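Local structure of KLLA0F20702p (Kluyveromyces lactis, 5Y5A) at residues R478-E490 against R515-E529. The protein is an Est1 telomerase subunit that binds Cdc13, an interaction thought to recruit telomerase to telomeres. Residues are numbered along the deposited sequence; the frame is centred on the assembly and turned at random.
Sequences RDYFYEEDIMLKE and RLVGKSKNKLTAKEE
Y480 reaches across to 523-529 with its hydroxyl, which both gives and receives a hydrogen bond there. It donates to E529 OE2, which lies at the ring edge and in its plane; the modelled OH to OE2 separation of 2.4 Å is very short, and the carboxylate is turned well out of the ring plane. L524 N donates to Y480 OH over 3.0 Å. CG of Y480 sits between its own backbone N and carbonyl carbon (chi1 61°), which places the ring alongside 518-524, where L524 CG packs near Y480 CE2. E483 OE1 and E529 OE1 approach to 4.3 Å, like charges whose repulsion is probably eased by R533, a salt-bridge partner of E483. A water lies between the two carboxylates, donating to E483 OE1 and, weakly, to E529 OE2.

At the other end, helix 512-515 closes in a Schellman motif with G518 at the C-prime position, as its positive phi (80°) and the bond from G518 N to R515 O (3.3 Å) indicate. The same carbonyl oxygen takes F481 N on the opposite face of its plane, tying the backbone at F481 to the helix end. The R515 side chain runs extended to NE and turns at chi4 (-79°), NH1 donating to D479 O at 2.7 Å through a bent bond, while its NE is held by D510 O.

Beside this cap, L516 CD2 stands over the centre of the F481 ring in a CH-pi contact, 3.6 Å from the centroid. K489 brings NZ to L516 O at 2.7 Å from above the carbonyl plane. F481, L516 and K489 also line the surface that meets the bound peptide, probably the Cdc13 fragment, K489 through a cation-pi contact with an aromatic side chain. I486 CD1 lies against the V517 backbone, 3.4 Å from V517 C.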
ATOM      1  N   ARG A 478     -16.427   7.494 -17.152  1.00 61.48           N
ATOM      2  CA  ARG A 478     -17.066   7.110 -15.903  1.00 55.82           C
ATOM      3  C   ARG A 478     -17.215   8.312 -14.983  1.00 61.74           C
ATOM      4  O   ARG A 478     -16.665   9.381 -15.252  1.00 66.81           O
ATOM      5  CB  ARG A 478     -16.248   6.037 -15.211  1.00 59.38           C
ATOM      6  CG  ARG A 478     -14.842   6.500 -14.914  1.00 53.14           C
ATOM      7  CD  ARG A 478     -14.099   5.438 -14.180  1.00 52.34           C
ATOM      8  NE  ARG A 478     -12.704   5.789 -13.951  1.00 49.49           N
ATOM      9  CZ  ARG A 478     -11.903   5.073 -13.176  1.00 49.45           C
ATOM     10  NH1 ARG A 478     -12.391   3.996 -12.571  1.00 47.48           N
ATOM     11  NH2 ARG A 478     -10.635   5.425 -13.001  1.00 44.97           N
ATOM     12  N   ASP A 479     -17.934   8.131 -13.881  1.00 64.42           N
ATOM     13  CA  ASP A 479     -18.240   9.253 -13.003  1.00 65.48           C
ATOM     14  C   ASP A 479     -17.527   9.190 -11.659  1.00 60.76           C
ATOM     15  O   ASP A 479     -17.571  10.154 -10.888  1.00 56.02           O
ATOM     16  CB  ASP A 479     -19.749   9.344 -12.789  1.00 75.42           C
ATOM     17  CG  ASP A 479     -20.482   9.751 -14.050  1.00 86.27           C
ATOM     18  OD1 ASP A 479     -19.859  10.426 -14.897  1.00 91.15           O
ATOM     19  OD2 ASP A 479     -21.668   9.393 -14.202  1.00 90.34           O
ATOM     20  N   TYR A 480     -16.854   8.074 -11.388  1.00 53.78           N
ATOM     21  CA  TYR A 480     -16.178   7.896 -10.109  1.00 49.66           C
ATOM     22  C   TYR A 480     -15.133   6.789 -10.155  1.00 52.82           C
ATOM     23  O   TYR A 480     -15.098   5.988 -11.093  1.00 55.87           O
ATOM     24  CB  TYR A 480     -17.200   7.606  -8.999  1.00 53.99           C
ATOM     25  CG  TYR A 480     -18.030   6.349  -9.201  1.00 58.47           C
ATOM     26  CD1 TYR A 480     -17.599   5.123  -8.706  1.00 53.86           C
ATOM     27  CD2 TYR A 480     -19.253   6.392  -9.869  1.00 60.23           C
ATOM     28  CE1 TYR A 480     -18.350   3.976  -8.877  1.00 53.44           C
ATOM     29  CE2 TYR A 480     -20.011   5.243 -10.047  1.00 59.99           C
ATOM     30  CZ  TYR A 480     -19.554   4.039  -9.547  1.00 59.91           C
ATOM     31  OH  TYR A 480     -20.302   2.891  -9.717  1.00 59.83           O
ATOM     32  N   PHE A 481     -14.279   6.755  -9.135  1.00 50.32           N
ATOM     33  CA  PHE A 481     -13.229   5.745  -9.030  1.00 50.33           C
ATOM     34  C   PHE A 481     -13.782   4.400  -8.563  1.00 50.82           C
ATOM     35  O   PHE A 481     -14.715   4.352  -7.760  1.00 49.01           O
ATOM     36  CB  PHE A 481     -12.131   6.207  -8.067  1.00 51.89           C
ATOM     37  CG  PHE A 481     -11.024   6.984  -8.723  1.00 50.72           C
ATOM     38  CD1 PHE A 481     -11.146   7.429 -10.031  1.00 49.73           C
ATOM     39  CD2 PHE A 481      -9.852   7.253  -8.033  1.00 46.93           C
ATOM     40  CE1 PHE A 481     -10.127   8.138 -10.629  1.00 46.80           C
ATOM     41  CE2 PHE A 481      -8.827   7.965  -8.627  1.00 43.75           C
ATOM     42  CZ  PHE A 481      -8.964   8.406  -9.928  1.00 46.28           C
ATOM     43  N   TYR A 482     -13.200   3.315  -9.069  1.00 53.28           N
ATOM     44  CA  TYR A 482     -13.569   1.969  -8.640  1.00 47.75           C
ATOM     45  C   TYR A 482     -12.623   1.491  -7.530  1.00 48.44           C
ATOM     46  O   TYR A 482     -11.639   2.170  -7.212  1.00 42.06           O
ATOM     47  CB  TYR A 482     -13.554   0.997  -9.826  1.00 42.10           C
ATOM     48  CG  TYR A 482     -14.514   1.369 -10.939  1.00 49.52           C
ATOM     49  CD1 TYR A 482     -15.668   2.096 -10.674  1.00 56.12           C
ATOM     50  CD2 TYR A 482     -14.260   1.008 -12.255  1.00 45.69           C
ATOM     51  CE1 TYR A 482     -16.542   2.447 -11.688  1.00 55.93           C
ATOM     52  CE2 TYR A 482     -15.135   1.352 -13.277  1.00 48.23           C
ATOM     53  CZ  TYR A 482     -16.270   2.072 -12.984  1.00 54.31           C
ATOM     54  OH  TYR A 482     -17.134   2.422 -13.992  1.00 62.04           O
ATOM     55  N   GLU A 483     -12.920   0.328  -6.947  1.00 45.94           N
ATOM     56  CA  GLU A 483     -12.164  -0.176  -5.801  1.00 45.01           C
ATOM     57  C   GLU A 483     -10.674  -0.214  -6.087  1.00 39.74           C
ATOM     58  O   GLU A 483      -9.871   0.267  -5.284  1.00 45.57           O
ATOM     59  CB  GLU A 483     -12.638  -1.579  -5.390  1.00 49.53           C
ATOM     60  CG  GLU A 483     -14.015  -1.632  -4.723  1.00 58.40           C
ATOM     61  CD  GLU A 483     -15.139  -1.967  -5.698  1.00 60.58           C
ATOM     62  OE1 GLU A 483     -15.039  -1.595  -6.893  1.00 50.67           O
ATOM     63  OE2 GLU A 483     -16.122  -2.606  -5.265  1.00 64.70           O
ATOM     64  N   GLU A 484     -10.306  -0.776  -7.235  1.00 40.93           N
ATOM     65  CA  GLU A 484      -8.896  -0.920  -7.576  1.00 40.74           C
ATOM     66  C   GLU A 484      -8.241   0.447  -7.823  1.00 44.02           C
ATOM     67  O   GLU A 484      -7.053   0.616  -7.557  1.00 37.29           O
ATOM     68  CB  GLU A 484      -8.712  -1.843  -8.791  1.00 40.34           C
ATOM     69  CG  GLU A 484      -9.308  -1.334 -10.110  1.00 42.54           C
ATOM     70  CD  GLU A 484     -10.732  -1.808 -10.348  1.00 45.80           C
ATOM     71  OE1 GLU A 484     -11.081  -2.053 -11.525  1.00 43.10           O
ATOM     72  OE2 GLU A 484     -11.494  -1.945  -9.360  1.00 45.50           O
ATOM     73  N   ASP A 485      -9.009   1.420  -8.309  1.00 47.90           N
ATOM     74  CA  ASP A 485      -8.483   2.773  -8.486  1.00 47.41           C
ATOM     75  C   ASP A 485      -8.110   3.354  -7.129  1.00 49.00           C
ATOM     76  O   ASP A 485      -7.003   3.856  -6.927  1.00 48.63           O
ATOM     77  CB  ASP A 485      -9.501   3.694  -9.178  1.00 48.01           C
ATOM     78  CG  ASP A 485      -9.899   3.211 -10.563  1.00 48.57           C
ATOM     79  OD1 ASP A 485      -9.139   3.432 -11.522  1.00 52.51           O
ATOM     80  OD2 ASP A 485     -10.989   2.627 -10.696  1.00 50.48           O
ATOM     81  N   ILE A 486      -9.058   3.284  -6.204  1.00 46.92           N
ATOM     82  CA  ILE A 486      -8.871   3.815  -4.867  1.00 49.48           C
ATOM     83  C   ILE A 486      -7.657   3.195  -4.176  1.00 51.45           C
ATOM     84  O   ILE A 486      -6.858   3.903  -3.558  1.00 54.38           O
ATOM     85  CB  ILE A 486     -10.116   3.583  -4.001  1.00 50.94           C
ATOM     86  CG1 ILE A 486     -11.342   4.226  -4.653  1.00 50.57           C
ATOM     87  CG2 ILE A 486      -9.906   4.142  -2.599  1.00 48.80           C
ATOM     88  CD1 ILE A 486     -12.654   3.848  -3.992  1.00 46.19           C
ATOM     89  N   MET A 487      -7.519   1.878  -4.295  1.00 42.16           N
ATOM     90  CA  MET A 487      -6.433   1.168  -3.624  1.00 45.71           C
ATOM     91  C   MET A 487      -5.062   1.620  -4.112  1.00 45.89           C
ATOM     92  O   MET A 487      -4.117   1.691  -3.330  1.00 46.15           O
ATOM     93  CB  MET A 487      -6.587  -0.344  -3.815  1.00 40.08           C
ATOM     94  CG  MET A 487      -7.853  -0.891  -3.160  1.00 51.01           C
ATOM     95  SD  MET A 487      -8.299  -2.556  -3.688  1.00 64.43           S
ATOM     96  CE  MET A 487      -7.006  -3.501  -2.886  1.00 71.19           C
ATOM     97  N   LEU A 488      -4.965   1.948  -5.396  1.00 42.76           N
ATOM     98  CA  LEU A 488      -3.674   2.237  -6.016  1.00 44.39           C
ATOM     99  C   LEU A 488      -3.369   3.730  -6.239  1.00 49.57           C
ATOM    100  O   LEU A 488      -2.427   4.073  -6.972  1.00 46.52           O
ATOM    101  CB  LEU A 488      -3.587   1.493  -7.352  1.00 38.57           C
ATOM    102  CG  LEU A 488      -3.561  -0.035  -7.219  1.00 39.63           C
ATOM    103  CD1 LEU A 488      -3.352  -0.698  -8.575  1.00 40.95           C
ATOM    104  CD2 LEU A 488      -2.464  -0.444  -6.265  1.00 40.03           C
ATOM    105  N   LYS A 489      -4.157   4.618  -5.633  1.00 43.66           N
ATOM    106  CA  LYS A 489      -3.892   6.052  -5.773  1.00 48.34           C
ATOM    107  C   LYS A 489      -2.473   6.360  -5.295  1.00 41.46           C
ATOM    108  O   LYS A 489      -2.077   5.905  -4.230  1.00 40.94           O
ATOM    109  CB  LYS A 489      -4.918   6.879  -4.994  1.00 47.20           C
ATOM    110  CG  LYS A 489      -6.317   6.786  -5.564  1.00 50.73           C
ATOM    111  CD  LYS A 489      -7.373   7.328  -4.618  1.00 48.95           C
ATOM    112  CE  LYS A 489      -7.411   8.844  -4.632  1.00 50.55           C
ATOM    113  NZ  LYS A 489      -8.665   9.347  -3.995  1.00 45.82           N
ATOM    114  N   GLU A 490      -1.719   7.090  -6.119  1.00 42.00           N
ATOM    115  CA  GLU A 490      -0.325   7.495  -5.851  1.00 43.47           C
ATOM    116  C   GLU A 490       0.693   6.349  -5.866  1.00 47.57           C
ATOM    117  O   GLU A 490       1.843   6.530  -5.451  1.00 45.67           O
ATOM    118  CB  GLU A 490      -0.227   8.235  -4.516  1.00 36.92           C
ATOM    119  CG  GLU A 490      -1.182   9.407  -4.401  1.00 43.88           C
ATOM    120  CD  GLU A 490      -0.733  10.653  -5.163  1.00 52.00           C
ATOM    121  OE1 GLU A 490       0.026  10.547  -6.158  1.00 55.04           O
ATOM    122  OE2 GLU A 490      -1.148  11.757  -4.753  1.00 56.36           O
ATOM    123  N   ARG A 515     -15.986  11.461  -5.248  1.00 57.01           N
ATOM    124  CA  ARG A 515     -15.889  10.682  -6.487  1.00 57.94           C
ATOM    125  C   ARG A 515     -14.641   9.836  -6.518  1.00 54.21           C
ATOM    126  O   ARG A 515     -14.657   8.705  -7.011  1.00 50.29           O
ATOM    127  CB  ARG A 515     -15.881  11.585  -7.722  1.00 60.20           C
ATOM    128  CG  ARG A 515     -17.136  12.356  -7.928  1.00 64.39           C
ATOM    129  CD  ARG A 515     -17.146  13.006  -9.293  1.00 62.38           C
ATOM    130  NE  ARG A 515     -18.402  13.704  -9.496  1.00 61.64           N
ATOM    131  CZ  ARG A 515     -19.534  13.098  -9.823  1.00 69.42           C
ATOM    132  NH1 ARG A 515     -19.554  11.781  -9.987  1.00 67.10           N
ATOM    133  NH2 ARG A 515     -20.643  13.808  -9.993  1.00 73.44           N
ATOM    134  N   LEU A 516     -13.556  10.404  -6.002  1.00 54.68           N
ATOM    135  CA  LEU A 516     -12.255   9.750  -6.051  1.00 57.35           C
ATOM    136  C   LEU A 516     -12.074   8.766  -4.890  1.00 58.33           C
ATOM    137  O   LEU A 516     -11.010   8.182  -4.734  1.00 55.71           O
ATOM    138  CB  LEU A 516     -11.134  10.795  -6.057  1.00 53.58           C
ATOM    139  CG  LEU A 516     -11.161  11.784  -7.238  1.00 57.14           C
ATOM    140  CD1 LEU A 516      -9.969  12.736  -7.217  1.00 53.13           C
ATOM    141  CD2 LEU A 516     -11.228  11.049  -8.567  1.00 55.88           C
ATOM    142  N   VAL A 517     -13.113   8.588  -4.079  1.00 60.84           N
ATOM    143  CA  VAL A 517     -13.128   7.501  -3.097  1.00 55.57           C
ATOM    144  C   VAL A 517     -14.383   6.652  -3.260  1.00 51.02           C
ATOM    145  O   VAL A 517     -14.870   6.066  -2.301  1.00 50.23           O
ATOM    146  CB  VAL A 517     -13.050   8.010  -1.634  1.00 59.15           C
ATOM    147  CG1 VAL A 517     -11.658   8.558  -1.327  1.00 52.53           C
ATOM    148  CG2 VAL A 517     -14.140   9.040  -1.344  1.00 58.97           C
ATOM    149  N   GLY A 518     -14.902   6.603  -4.484  1.00 57.87           N
ATOM    150  CA  GLY A 518     -15.999   5.719  -4.835  1.00 59.84           C
ATOM    151  C   GLY A 518     -17.396   6.175  -4.454  1.00 67.78           C
ATOM    152  O   GLY A 518     -18.362   5.444  -4.673  1.00 68.32           O
ATOM    153  N   LYS A 519     -17.519   7.376  -3.894  1.00 68.87           N
ATOM    154  CA  LYS A 519     -18.816   7.858  -3.431  1.00 68.10           C
ATOM    155  C   LYS A 519     -19.409   8.929  -4.344  1.00 68.66           C
ATOM    156  O   LYS A 519     -18.775   9.943  -4.627  1.00 70.14           O
ATOM    157  CB  LYS A 519     -18.698   8.383  -1.996  1.00 72.14           C
ATOM    158  CG  LYS A 519     -18.483   7.264  -0.988  1.00 80.72           C
ATOM    159  CD  LYS A 519     -18.077   7.751   0.392  1.00 88.44           C
ATOM    160  CE  LYS A 519     -17.760   6.553   1.287  1.00 95.15           C
ATOM    161  NZ  LYS A 519     -17.089   6.908   2.568  1.00 98.47           N
ATOM    162  N   SER A 520     -20.631   8.687  -4.807  1.00 70.52           N
ATOM    163  CA  SER A 520     -21.330   9.644  -5.657  1.00 74.70           C
ATOM    164  C   SER A 520     -22.825   9.345  -5.702  1.00 71.83           C
ATOM    165  O   SER A 520     -23.271   8.284  -5.268  1.00 66.76           O
ATOM    166  CB  SER A 520     -20.756   9.635  -7.079  1.00 74.08           C
ATOM    167  OG  SER A 520     -21.343   8.608  -7.861  1.00 72.58           O
ATOM    168  N   LYS A 521     -23.590  10.293  -6.232  1.00 75.50           N
ATOM    169  CA  LYS A 521     -25.024  10.111  -6.414  1.00 86.65           C
ATOM    170  C   LYS A 521     -25.283   9.072  -7.496  1.00 93.79           C
ATOM    171  O   LYS A 521     -26.251   8.314  -7.437  1.00 92.04           O
ATOM    172  CB  LYS A 521     -25.690  11.435  -6.781  1.00 89.17           C
ATOM    173  CG  LYS A 521     -25.270  12.610  -5.912  1.00 89.90           C
ATOM    174  CD  LYS A 521     -25.997  13.887  -6.324  1.00 92.62           C
ATOM    175  CE  LYS A 521     -25.554  15.074  -5.481  1.00 93.51           C
ATOM    176  NZ  LYS A 521     -26.301  16.320  -5.821  1.00 93.97           N
ATOM    177  N   ASN A 522     -24.406   9.052  -8.493  1.00105.16           N
ATOM    178  CA  ASN A 522     -24.479   8.058  -9.550  1.00114.04           C
ATOM    179  C   ASN A 522     -23.587   6.866  -9.247  1.00111.82           C
ATOM    180  O   ASN A 522     -22.478   6.766  -9.762  1.00114.50           O
ATOM    181  CB  ASN A 522     -24.088   8.669 -10.896  1.00123.42           C
ATOM    182  CG  ASN A 522     -23.981   7.629 -12.000  1.00129.29           C
ATOM    183  OD1 ASN A 522     -22.885   7.316 -12.474  1.00127.25           O
ATOM    184  ND2 ASN A 522     -25.122   7.084 -12.411  1.00134.21           N
ATOM    185  N   LYS A 523     -24.061   5.973  -8.386  1.00 99.08           N
ATOM    186  CA  LYS A 523     -23.390   4.696  -8.204  1.00 87.17           C
ATOM    187  C   LYS A 523     -24.070   3.661  -9.078  1.00 77.19           C
ATOM    188  O   LYS A 523     -25.295   3.558  -9.111  1.00 73.58           O
ATOM    189  CB  LYS A 523     -23.392   4.262  -6.740  1.00 89.74           C
ATOM    190  CG  LYS A 523     -22.637   2.967  -6.491  1.00 94.63           C
ATOM    191  CD  LYS A 523     -22.632   2.611  -5.012  1.00 95.83           C
ATOM    192  CE  LYS A 523     -21.900   1.306  -4.761  1.00 87.54           C
ATOM    193  NZ  LYS A 523     -21.882   0.939  -3.319  1.00 87.31           N
ATOM    194  N   LEU A 524     -23.262   2.905  -9.805  1.00 74.25           N
ATOM    195  CA  LEU A 524     -23.773   1.923 -10.745  1.00 72.12           C
ATOM    196  C   LEU A 524     -23.940   0.573 -10.067  1.00 66.19           C
ATOM    197  O   LEU A 524     -23.317   0.311  -9.040  1.00 66.20           O
ATOM    198  CB  LEU A 524     -22.828   1.807 -11.941  1.00 69.08           C
ATOM    199  CG  LEU A 524     -22.508   3.124 -12.651  1.00 63.50           C
ATOM    200  CD1 LEU A 524     -21.283   2.978 -13.537  1.00 60.52           C
ATOM    201  CD2 LEU A 524     -23.718   3.588 -13.454  1.00 62.08           C
ATOM    202  N   THR A 525     -24.776  -0.287 -10.643  1.00 61.23           N
ATOM    203  CA  THR A 525     -24.893  -1.653 -10.155  1.00 57.39           C
ATOM    204  C   THR A 525     -23.552  -2.364 -10.307  1.00 57.69           C
ATOM    205  O   THR A 525     -22.681  -1.914 -11.053  1.00 63.83           O
ATOM    206  CB  THR A 525     -25.961  -2.448 -10.913  1.00 61.80           C
ATOM    207  OG1 THR A 525     -25.512  -2.682 -12.253  1.00 64.27           O
ATOM    208  CG2 THR A 525     -27.279  -1.693 -10.942  1.00 66.95           C
ATOM    209  N   ALA A 526     -23.388  -3.476  -9.605  1.00 59.06           N
ATOM    210  CA  ALA A 526     -22.183  -4.280  -9.749  1.00 62.97           C
ATOM    211  C   ALA A 526     -22.043  -4.727 -11.198  1.00 59.27           C
ATOM    212  O   ALA A 526     -20.935  -4.811 -11.731  1.00 57.67           O
ATOM    213  CB  ALA A 526     -22.222  -5.480  -8.816  1.00 60.90           C
ATOM    214  N   LYS A 527     -23.186  -4.995 -11.823  1.00 61.80           N
ATOM    215  CA  LYS A 527     -23.246  -5.417 -13.219  1.00 62.46           C
ATOM    216  C   LYS A 527     -22.743  -4.315 -14.150  1.00 65.59           C
ATOM    217  O   LYS A 527     -21.874  -4.542 -14.999  1.00 65.05           O
ATOM    218  CB  LYS A 527     -24.676  -5.812 -13.592  1.00 58.96           C
ATOM    219  CG  LYS A 527     -24.872  -6.122 -15.068  1.00 64.99           C
ATOM    220  CD  LYS A 527     -26.311  -6.512 -15.372  1.00 77.11           C
ATOM    221  CE  LYS A 527     -26.516  -6.764 -16.860  1.00 84.22           C
ATOM    222  NZ  LYS A 527     -27.951  -6.982 -17.202  1.00 95.77           N
ATOM    223  N   GLU A 528     -23.294  -3.118 -13.978  1.00 59.54           N
ATOM    224  CA  GLU A 528     -22.874  -1.975 -14.768  1.00 52.87           C
ATOM    225  C   GLU A 528     -21.388  -1.706 -14.575  1.00 50.98           C
ATOM    226  O   GLU A 528     -20.672  -1.475 -15.546  1.00 54.52           O
ATOM    227  CB  GLU A 528     -23.710  -0.748 -14.411  1.00 54.52           C
ATOM    228  CG  GLU A 528     -25.145  -0.869 -14.911  1.00 62.43           C
ATOM    229  CD  GLU A 528     -26.083   0.148 -14.303  1.00 68.37           C
ATOM    230  OE1 GLU A 528     -27.265   0.173 -14.707  1.00 75.50           O
ATOM    231  OE2 GLU A 528     -25.646   0.916 -13.423  1.00 69.41           O
ATOM    232  N   GLU A 529     -20.909  -1.772 -13.337  1.00 53.38           N
ATOM    233  CA  GLU A 529     -19.485  -1.564 -13.086  1.00 46.71           C
ATOM    234  C   GLU A 529     -18.653  -2.619 -13.810  1.00 44.87           C
ATOM    235  O   GLU A 529     -17.611  -2.308 -14.384  1.00 52.38           O
ATOM    236  CB  GLU A 529     -19.188  -1.573 -11.587  1.00 47.53           C
ATOM    237  CG  GLU A 529     -19.755  -0.357 -10.860  1.00 54.06           C
ATOM    238  CD  GLU A 529     -19.318  -0.257  -9.404  1.00 60.62           C
ATOM    239  OE1 GLU A 529     -18.881  -1.277  -8.829  1.00 60.58           O
ATOM    240  OE2 GLU A 529     -19.415   0.852  -8.836  1.00 62.74           O
TER
HETATM  241  O   HOH W   1     -16.813   0.443  -7.285  1.00 53.84           O